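Local atomic coordinates of separin (Saccharomyces cerevisiae, PDB entry 5U1T), a protein that cleaves the Mcd1/Scc1 subunit of cohesin as a caspase-like cysteine protease, releasing sister chromatids at the onset of anaphase. Residues H66-I71 / S122-Y127; E104-Q109 / D126-N131. One frame throughout, in Å; residues are numbered along the deposited sequence.

Interaction 1. Residues H66-I71 / S122-Y127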
ATOM      1  N   HIS A  66      14.955 -25.287  28.751  1.00 54.41           N
ATOM      2  CA  HIS A  66      16.011 -25.760  27.842  1.00 53.85           C
ATOM      3  C   HIS A  66      17.470 -25.557  28.313  1.00 49.06           C
ATOM      4  O   HIS A  66      18.385 -25.535  27.505  1.00 54.33           O
ATOM      5  CB  HIS A  66      15.813 -25.101  26.465  1.00 55.11           C
ATOM      6  CG  HIS A  66      14.655 -25.661  25.696  1.00 47.98           C
ATOM      7  ND1 HIS A  66      14.725 -25.952  24.349  1.00 50.26           N
ATOM      8  CD2 HIS A  66      13.414 -26.020  26.094  1.00 48.10           C
ATOM      9  CE1 HIS A  66      13.572 -26.462  23.953  1.00 46.14           C
ATOM     10  NE2 HIS A  66      12.764 -26.514  24.995  1.00 45.67           N
ATOM     11  N   MET A  67      17.689 -25.437  29.615  1.00 46.69           N
ATOM     12  CA  MET A  67      19.024 -25.207  30.159  1.00 47.65           C
ATOM     13  C   MET A  67      19.786 -26.527  30.379  1.00 55.42           C
ATOM     14  O   MET A  67      19.936 -26.990  31.519  1.00 57.87           O
ATOM     15  CB  MET A  67      18.908 -24.443  31.475  1.00 51.69           C
ATOM     16  CG  MET A  67      18.503 -23.014  31.318  1.00 51.64           C
ATOM     17  SD  MET A  67      19.826 -22.137  30.456  1.00 53.27           S
ATOM     18  CE  MET A  67      20.787 -21.531  31.836  1.00 54.56           C
ATOM     19  N   TRP A  68      20.259 -27.142  29.301  1.00 50.38           N
ATOM     20  CA  TRP A  68      20.658 -28.548  29.360  1.00 47.85           C
ATOM     21  C   TRP A  68      21.943 -28.797  30.145  1.00 49.62           C
ATOM     22  O   TRP A  68      22.137 -29.873  30.705  1.00 60.27           O
ATOM     23  CB  TRP A  68      20.832 -29.117  27.952  1.00 46.92           C
ATOM     24  CG  TRP A  68      19.801 -28.671  26.900  1.00 54.61           C
ATOM     25  CD1 TRP A  68      20.057 -28.005  25.727  1.00 50.42           C
ATOM     26  CD2 TRP A  68      18.382 -28.912  26.914  1.00 52.78           C
ATOM     27  NE1 TRP A  68      18.896 -27.814  25.025  1.00 49.13           N
ATOM     28  CE2 TRP A  68      17.853 -28.346  25.731  1.00 51.23           C
ATOM     29  CE3 TRP A  68      17.512 -29.526  27.813  1.00 47.03           C
ATOM     30  CZ2 TRP A  68      16.490 -28.397  25.423  1.00 55.76           C
ATOM     31  CZ3 TRP A  68      16.157 -29.563  27.511  1.00 52.54           C
ATOM     32  CH2 TRP A  68      15.659 -29.003  26.328  1.00 52.74           C
ATOM     33  N   GLY A  69      22.821 -27.805  30.175  1.00 52.77           N
ATOM     34  CA  GLY A  69      24.137 -27.948  30.752  1.00 46.73           C
ATOM     35  C   GLY A  69      24.061 -27.967  32.250  1.00 53.14           C
ATOM     36  O   GLY A  69      24.934 -28.522  32.907  1.00 59.22           O
ATOM     37  N   HIS A  70      23.001 -27.401  32.808  1.00 51.56           N
ATOM     38  CA  HIS A  70      22.838 -27.468  34.251  1.00 58.85           C
ATOM     39  C   HIS A  70      22.310 -28.836  34.702  1.00 59.19           C
ATOM     40  O   HIS A  70      22.378 -29.189  35.883  1.00 58.86           O
ATOM     41  CB  HIS A  70      21.917 -26.363  34.729  1.00 54.67           C
ATOM     42  CG  HIS A  70      22.606 -25.055  34.935  1.00 53.03           C
ATOM     43  ND1 HIS A  70      22.931 -24.209  33.894  1.00 58.66           N
ATOM     44  CD2 HIS A  70      23.024 -24.440  36.065  1.00 57.11           C
ATOM     45  CE1 HIS A  70      23.521 -23.130  34.376  1.00 53.40           C
ATOM     46  NE2 HIS A  70      23.589 -23.246  35.690  1.00 52.43           N
ATOM     47  N   ILE A  71      21.789 -29.610  33.760  1.00 53.05           N
ATOM     48  CA  ILE A  71      21.392 -30.964  34.081  1.00 55.16           C
ATOM     49  C   ILE A  71      22.650 -31.778  34.424  1.00 57.88           C
ATOM     50  O   ILE A  71      22.660 -32.558  35.371  1.00 57.54           O
ATOM     51  CB  ILE A  71      20.604 -31.600  32.926  1.00 51.89           C
ATOM     52  CG1 ILE A  71      19.328 -30.816  32.672  1.00 49.10           C
ATOM     53  CG2 ILE A  71      20.203 -33.006  33.261  1.00 52.25           C
ATOM     54  CD1 ILE A  71      18.660 -31.183  31.376  1.00 46.85           C
ATOM     55  N   SER A 122      22.444 -42.071  24.584  1.00 57.07           N
ATOM     56  CA  SER A 122      21.933 -40.943  23.813  1.00 55.16           C
ATOM     57  C   SER A 122      22.640 -39.678  24.278  1.00 57.75           C
ATOM     58  O   SER A 122      23.358 -39.702  25.275  1.00 58.95           O
ATOM     59  CB  SER A 122      20.426 -40.781  23.989  1.00 56.70           C
ATOM     60  OG  SER A 122      20.150 -40.112  25.204  1.00 55.56           O
ATOM     61  N   THR A 123      22.414 -38.563  23.593  1.00 56.52           N
ATOM     62  CA  THR A 123      23.047 -37.314  24.009  1.00 56.93           C
ATOM     63  C   THR A 123      22.538 -36.919  25.407  1.00 52.37           C
ATOM     64  O   THR A 123      23.216 -36.214  26.157  1.00 51.08           O
ATOM     65  CB  THR A 123      22.795 -36.158  22.974  1.00 52.16           C
ATOM     66  OG1 THR A 123      23.371 -34.939  23.450  1.00 47.73           O
ATOM     67  CG2 THR A 123      21.304 -35.946  22.737  1.00 50.94           C
ATOM     68  N   TRP A 124      21.352 -37.400  25.758  1.00 52.42           N
ATOM     69  CA  TRP A 124      20.746 -37.056  27.038  1.00 53.07           C
ATOM     70  C   TRP A 124      21.470 -37.661  28.235  1.00 60.30           C
ATOM     71  O   TRP A 124      21.485 -37.051  29.311  1.00 60.39           O
ATOM     72  CB  TRP A 124      19.281 -37.480  27.041  1.00 51.05           C
ATOM     73  CG  TRP A 124      18.486 -36.614  26.129  1.00 52.51           C
ATOM     74  CD1 TRP A 124      18.016 -36.935  24.893  1.00 53.20           C
ATOM     75  CD2 TRP A 124      18.108 -35.251  26.362  1.00 55.83           C
ATOM     76  NE1 TRP A 124      17.351 -35.864  24.348  1.00 53.47           N
ATOM     77  CE2 TRP A 124      17.398 -34.815  25.228  1.00 54.69           C
ATOM     78  CE3 TRP A 124      18.292 -34.365  27.425  1.00 54.88           C
ATOM     79  CZ2 TRP A 124      16.876 -33.519  25.118  1.00 57.06           C
ATOM     80  CZ3 TRP A 124      17.762 -33.079  27.323  1.00 57.73           C
ATOM     81  CH2 TRP A 124      17.066 -32.668  26.175  1.00 55.72           C
ATOM     82  N   ASN A 125      22.085 -38.832  28.045  1.00 54.24           N
ATOM     83  CA  ASN A 125      22.706 -39.537  29.158  1.00 55.21           C
ATOM     84  C   ASN A 125      24.177 -39.961  28.982  1.00 60.13           C
ATOM     85  O   ASN A 125      24.785 -40.491  29.932  1.00 56.94           O
ATOM     86  CB  ASN A 125      21.880 -40.793  29.507  1.00 52.78           C
ATOM     87  CG  ASN A 125      21.930 -41.885  28.420  1.00 53.91           C
ATOM     88  OD1 ASN A 125      22.909 -42.028  27.681  1.00 56.04           O
ATOM     89  ND2 ASN A 125      20.865 -42.672  28.340  1.00 45.54           N
ATOM     90  N   ASP A 126      24.753 -39.744  27.795  1.00 61.44           N
ATOM     91  CA  ASP A 126      26.024 -40.419  27.468  1.00 57.63           C
ATOM     92  C   ASP A 126      27.235 -39.887  28.248  1.00 49.02           C
ATOM     93  O   ASP A 126      28.323 -40.452  28.182  1.00 57.32           O
ATOM     94  CB  ASP A 126      26.302 -40.356  25.961  1.00 55.82           C
ATOM     95  CG  ASP A 126      26.505 -38.958  25.460  1.00 60.03           C
ATOM     96  OD1 ASP A 126      26.578 -38.027  26.294  1.00 59.02           O
ATOM     97  OD2 ASP A 126      26.609 -38.792  24.220  1.00 59.66           O
ATOM     98  N   TYR A 127      27.032 -38.806  28.988  1.00 56.53           N
ATOM     99  CA  TYR A 127      28.065 -38.266  29.858  1.00 52.78           C
ATOM    100  C   TYR A 127      28.019 -38.854  31.278  1.00 48.81           C
ATOM    101  O   TYR A 127      28.802 -38.466  32.127  1.00 51.89           O
ATOM    102  CB  TYR A 127      27.946 -36.732  29.902  1.00 47.77           C
ATOM    103  CG  TYR A 127      26.660 -36.184  30.495  1.00 49.99           C
ATOM    104  CD1 TYR A 127      26.562 -35.922  31.861  1.00 52.45           C
ATOM    105  CD2 TYR A 127      25.543 -35.912  29.696  1.00 52.73           C
ATOM    106  CE1 TYR A 127      25.392 -35.408  32.416  1.00 52.81           C
ATOM    107  CE2 TYR A 127      24.360 -35.382  30.243  1.00 49.36           C
ATOM    108  CZ  TYR A 127      24.298 -35.129  31.602  1.00 50.78           C
ATOM    109  OH  TYR A 127      23.154 -34.622  32.175  1.00 55.68           O
TER
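The backbone N of Trp-124, whose indole meets Trp-68 across this contact, donates to Ser-122 OG at 3.0 Å, a bent bond with an N-H...O angle of 135° that closes an ST turn. Asn-125 braces the same turn from its far end, its OD1 accepting from the backbone N of Ser-122 at 3.1 Å, with the donor lying above the carbonyl plane. Held in this curl, the loop presents the benzo edge of Trp-124 to the face of Trp-68. The two indoles form an edge-to-face (T-shaped) pair, with six-membered centroids 5.0 Å apart and planes at 88°. Trp-124 CH2 stands over the rim of the other ring, 3.5 Å from Trp-68 CZ3, and Trp-124 CZ3 lies beside it, 3.6 Å from Trp-68 CE3. The opposite face of Trp-68 is covered toward its rim by the carbonyl O of His-66.

In the helical domain of separase, the pair joins the chain entering helix 69-87 to the loop that leads into helix 129-142. Both indole nitrogens turn elsewhere for their polar partners: Trp-68 NE1 bonds the carbonyl of Asn-467 and Trp-124 NE1 that of Tyr-462. A third piece of chain, the loop following helix 448-458, is thereby tied to both rings.

A second touch lies beside the aromatic pair. Tyr-127 has CG lodged between its own backbone N and carbonyl carbon (chi1 63°), and from there its ring reaches toward the first turn of helix 69-87. The phenolic OH meets the CG2 branch of Ile-71 at 3.5 Å, the two side chains crossing at about a right angle. Ile-71 also packs on Leu-62 of helix 48-64, while Tyr-127 rests against Asn-72 and Val-75 farther along helix 69-87.

Interaction 2. Residues E104-Q109 / D126-N131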
ATOM      1  N   GLU A 104      14.480 -39.082  35.335  1.00 48.35           N
ATOM      2  CA  GLU A 104      14.383 -37.647  35.276  1.00 47.93           C
ATOM      3  C   GLU A 104      15.174 -37.057  34.129  1.00 52.06           C
ATOM      4  O   GLU A 104      15.175 -35.860  33.959  1.00 50.93           O
ATOM      5  CB  GLU A 104      14.877 -37.037  36.575  1.00 46.68           C
ATOM      6  CG  GLU A 104      14.082 -37.404  37.788  1.00 41.91           C
ATOM      7  CD  GLU A 104      12.838 -36.570  37.929  1.00 48.40           C
ATOM      8  OE1 GLU A 104      11.807 -36.938  37.345  1.00 54.55           O
ATOM      9  OE2 GLU A 104      12.869 -35.538  38.620  1.00 53.45           O
ATOM     10  N   THR A 105      15.841 -37.882  33.336  1.00 49.37           N
ATOM     11  CA  THR A 105      16.807 -37.352  32.375  1.00 41.20           C
ATOM     12  C   THR A 105      16.760 -38.078  31.033  1.00 43.07           C
ATOM     13  O   THR A 105      17.651 -37.909  30.205  1.00 44.40           O
ATOM     14  CB  THR A 105      18.253 -37.434  32.942  1.00 47.99           C
ATOM     15  OG1 THR A 105      18.521 -38.775  33.423  1.00 53.72           O
ATOM     16  CG2 THR A 105      18.448 -36.449  34.093  1.00 44.54           C
ATOM     17  N   ASN A 106      15.722 -38.884  30.823  1.00 36.47           N
ATOM     18  CA  ASN A 106      15.611 -39.711  29.627  1.00 37.89           C
ATOM     19  C   ASN A 106      14.161 -39.847  29.166  1.00 43.78           C
ATOM     20  O   ASN A 106      13.247 -39.840  29.987  1.00 45.41           O
ATOM     21  CB  ASN A 106      16.174 -41.133  29.873  1.00 43.57           C
ATOM     22  CG  ASN A 106      17.666 -41.151  30.225  1.00 47.54           C
ATOM     23  OD1 ASN A 106      18.514 -41.203  29.341  1.00 52.28           O
ATOM     24  ND2 ASN A 106      17.984 -41.125  31.517  1.00 42.34           N
ATOM     25  N   LEU A 107      13.943 -40.022  27.866  1.00 41.40           N
ATOM     26  CA  LEU A 107      12.601 -40.324  27.403  1.00 43.81           C
ATOM     27  C   LEU A 107      12.151 -41.639  27.992  1.00 47.21           C
ATOM     28  O   LEU A 107      11.131 -41.728  28.677  1.00 51.01           O
ATOM     29  CB  LEU A 107      12.524 -40.394  25.881  1.00 43.20           C
ATOM     30  CG  LEU A 107      11.074 -40.660  25.446  1.00 45.90           C
ATOM     31  CD1 LEU A 107      10.118 -39.506  25.814  1.00 46.70           C
ATOM     32  CD2 LEU A 107      10.970 -41.043  23.983  1.00 47.07           C
ATOM     33  N   PHE A 108      12.942 -42.667  27.715  1.00 58.35           N
ATOM     34  CA  PHE A 108      12.745 -44.006  28.272  1.00 58.57           C
ATOM     35  C   PHE A 108      12.689 -43.961  29.780  1.00 52.99           C
ATOM     36  O   PHE A 108      13.284 -43.086  30.399  1.00 50.72           O
ATOM     37  CB  PHE A 108      13.860 -44.937  27.801  1.00 49.85           C
ATOM     38  CG  PHE A 108      14.238 -44.716  26.359  1.00 58.63           C
ATOM     39  CD1 PHE A 108      13.554 -45.363  25.338  1.00 60.77           C
ATOM     40  CD2 PHE A 108      15.241 -43.812  26.014  1.00 49.26           C
ATOM     41  CE1 PHE A 108      13.890 -45.134  24.016  1.00 57.90           C
ATOM     42  CE2 PHE A 108      15.572 -43.612  24.718  1.00 47.99           C
ATOM     43  CZ  PHE A 108      14.894 -44.273  23.716  1.00 48.76           C
ATOM     44  N   GLN A 109      11.947 -44.897  30.362  1.00 52.01           N
ATOM     45  CA  GLN A 109      11.780 -44.948  31.806  1.00 54.88           C
ATOM     46  C   GLN A 109      12.259 -46.285  32.318  1.00 57.56           C
ATOM     47  O   GLN A 109      12.226 -47.276  31.594  1.00 56.74           O
ATOM     48  CB  GLN A 109      10.324 -44.705  32.183  1.00 48.29           C
ATOM     49  CG  GLN A 109       9.855 -43.305  31.840  1.00 49.82           C
ATOM     50  CD  GLN A 109      10.551 -42.248  32.673  1.00 53.88           C
ATOM     51  OE1 GLN A 109      11.452 -41.539  32.193  1.00 49.46           O
ATOM     52  NE2 GLN A 109      10.144 -42.142  33.944  1.00 56.56           N
ATOM     53  N   ASP A 126      24.753 -39.744  27.795  1.00 61.44           N
ATOM     54  CA  ASP A 126      26.024 -40.419  27.468  1.00 57.63           C
ATOM     55  C   ASP A 126      27.235 -39.887  28.248  1.00 49.02           C
ATOM     56  O   ASP A 126      28.323 -40.452  28.182  1.00 57.32           O
ATOM     57  CB  ASP A 126      26.302 -40.356  25.961  1.00 55.82           C
ATOM     58  CG  ASP A 126      26.505 -38.958  25.460  1.00 60.03           C
ATOM     59  OD1 ASP A 126      26.578 -38.027  26.294  1.00 59.02           O
ATOM     60  OD2 ASP A 126      26.609 -38.792  24.220  1.00 59.66           O
ATOM     61  N   TYR A 127      27.032 -38.806  28.988  1.00 56.53           N
ATOM     62  CA  TYR A 127      28.065 -38.266  29.858  1.00 52.78           C
ATOM     63  C   TYR A 127      28.019 -38.854  31.278  1.00 48.81           C
ATOM     64  O   TYR A 127      28.802 -38.466  32.127  1.00 51.89           O
ATOM     65  CB  TYR A 127      27.946 -36.732  29.902  1.00 47.77           C
ATOM     66  CG  TYR A 127      26.660 -36.184  30.495  1.00 49.99           C
ATOM     67  CD1 TYR A 127      26.562 -35.922  31.861  1.00 52.45           C
ATOM     68  CD2 TYR A 127      25.543 -35.912  29.696  1.00 52.73           C
ATOM     69  CE1 TYR A 127      25.392 -35.408  32.416  1.00 52.81           C
ATOM     70  CE2 TYR A 127      24.360 -35.382  30.243  1.00 49.36           C
ATOM     71  CZ  TYR A 127      24.298 -35.129  31.602  1.00 50.78           C
ATOM     72  OH  TYR A 127      23.154 -34.622  32.175  1.00 55.68           O
ATOM     73  N   TYR A 128      27.094 -39.772  31.544  1.00 54.86           N
ATOM     74  CA  TYR A 128      27.045 -40.435  32.852  1.00 59.88           C
ATOM     75  C   TYR A 128      26.655 -41.925  32.785  1.00 57.56           C
ATOM     76  O   TYR A 128      26.883 -42.669  33.746  1.00 54.16           O
ATOM     77  CB  TYR A 128      26.069 -39.705  33.798  1.00 55.26           C
ATOM     78  CG  TYR A 128      24.588 -39.864  33.450  1.00 54.94           C
ATOM     79  CD1 TYR A 128      23.890 -41.029  33.777  1.00 54.72           C
ATOM     80  CD2 TYR A 128      23.891 -38.851  32.796  1.00 54.98           C
ATOM     81  CE1 TYR A 128      22.544 -41.181  33.448  1.00 54.84           C
ATOM     82  CE2 TYR A 128      22.544 -38.987  32.483  1.00 51.00           C
ATOM     83  CZ  TYR A 128      21.870 -40.155  32.809  1.00 53.64           C
ATOM     84  OH  TYR A 128      20.526 -40.306  32.501  1.00 53.53           O
ATOM     85  N   LEU A 129      26.057 -42.336  31.666  1.00 50.60           N
ATOM     86  CA  LEU A 129      25.413 -43.645  31.553  1.00 58.25           C
ATOM     87  C   LEU A 129      26.361 -44.788  31.933  1.00 57.56           C
ATOM     88  O   LEU A 129      26.014 -45.661  32.725  1.00 58.09           O
ATOM     89  CB  LEU A 129      24.870 -43.860  30.131  1.00 50.12           C
ATOM     90  CG  LEU A 129      24.142 -45.198  29.943  1.00 53.52           C
ATOM     91  CD1 LEU A 129      22.902 -45.283  30.831  1.00 52.60           C
ATOM     92  CD2 LEU A 129      23.783 -45.442  28.493  1.00 52.67           C
ATOM     93  N   SER A 130      27.542 -44.757  31.327  1.00 61.45           N
ATOM     94  CA  SER A 130      28.681 -45.574  31.705  1.00 62.36           C
ATOM     95  C   SER A 130      28.839 -45.702  33.212  1.00 59.86           C
ATOM     96  O   SER A 130      28.837 -46.808  33.742  1.00 59.55           O
ATOM     97  CB  SER A 130      29.951 -44.980  31.093  1.00 66.45           C
ATOM     98  OG  SER A 130      31.122 -45.354  31.809  1.00 75.65           O
ATOM     99  N   ASN A 131      28.961 -44.580  33.910  1.00 57.25           N
ATOM    100  CA  ASN A 131      29.192 -44.654  35.341  1.00 55.94           C
ATOM    101  C   ASN A 131      27.944 -45.076  36.111  1.00 60.62           C
ATOM    102  O   ASN A 131      28.054 -45.675  37.186  1.00 63.59           O
ATOM    103  CB  ASN A 131      29.724 -43.325  35.864  1.00 58.26           C
ATOM    104  CG  ASN A 131      31.026 -42.924  35.193  1.00 71.44           C
ATOM    105  OD1 ASN A 131      31.981 -43.718  35.100  1.00 67.94           O
ATOM    106  ND2 ASN A 131      31.062 -41.700  34.683  1.00 74.89           N
TER
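Tyr-128 OH donates to Thr-105 OG1 at 2.7 Å, and the rest of this small, buried contact gathers round that same phenol oxygen. The Asn-106 side chain runs head-on against that of Tyr-128, its ND2 lying 2.8 Å from Tyr-128 OH at the edge of the ring and near its plane, with amide and ring planes 69° apart. Thr-105 comes in obliquely; its OG1 is brought forward by a chi1 of 51°. Behind the hydroxyl the ring is buried against Leu-101 and Phe-102 of helix 91-103 and Val-75 of helix 69-87, while Tyr-128 itself takes the N-cap position of helix 129-142. Toward the other end of 104-109 the chain opens to solvent: Phe-108 and Gln-109 are exposed, though Phe-108 still touches Ser-420 and Leu-423 of helix 408-425.

Thr-105 and Asn-106 also turn back to the end of helix 91-103, Thr-105 OG1 bonding the carbonyls of Leu-101 and Phe-102 and Asn-106 ND2 that of Phe-102. Since the threonine hydroxyl receives the phenol proton, its own single hydrogen is left for its two carbonyls, which probably share it, so the threonine relays the buried tyrosine's bond to the final turn of helix 91-103.

In the fold
Interactions 1 and 2 are neighbours, their centres about 9 Å apart, and they share Asp-126 and Tyr-127. Along the chain the order is 66-71, then 104-109, then the continuous run 122-131, of which 122-127 serves interaction 1 and 126-131 interaction 2. That run leads into helix 129-142 and is thus fixed against the start of helix 69-87 and against the loop after helix 91-103. Asn-125 ND2 probably bonds Asn-106 OD1 at 2.9 Å, directly joining the two sites, and Trp-124 and Ile-71 pack on Thr-105. The centres of the two contacts lie about 50 and 56 Å from the chain's centre, away from the probable catalytic cysteine, so they concern the architecture of the N-terminal helices.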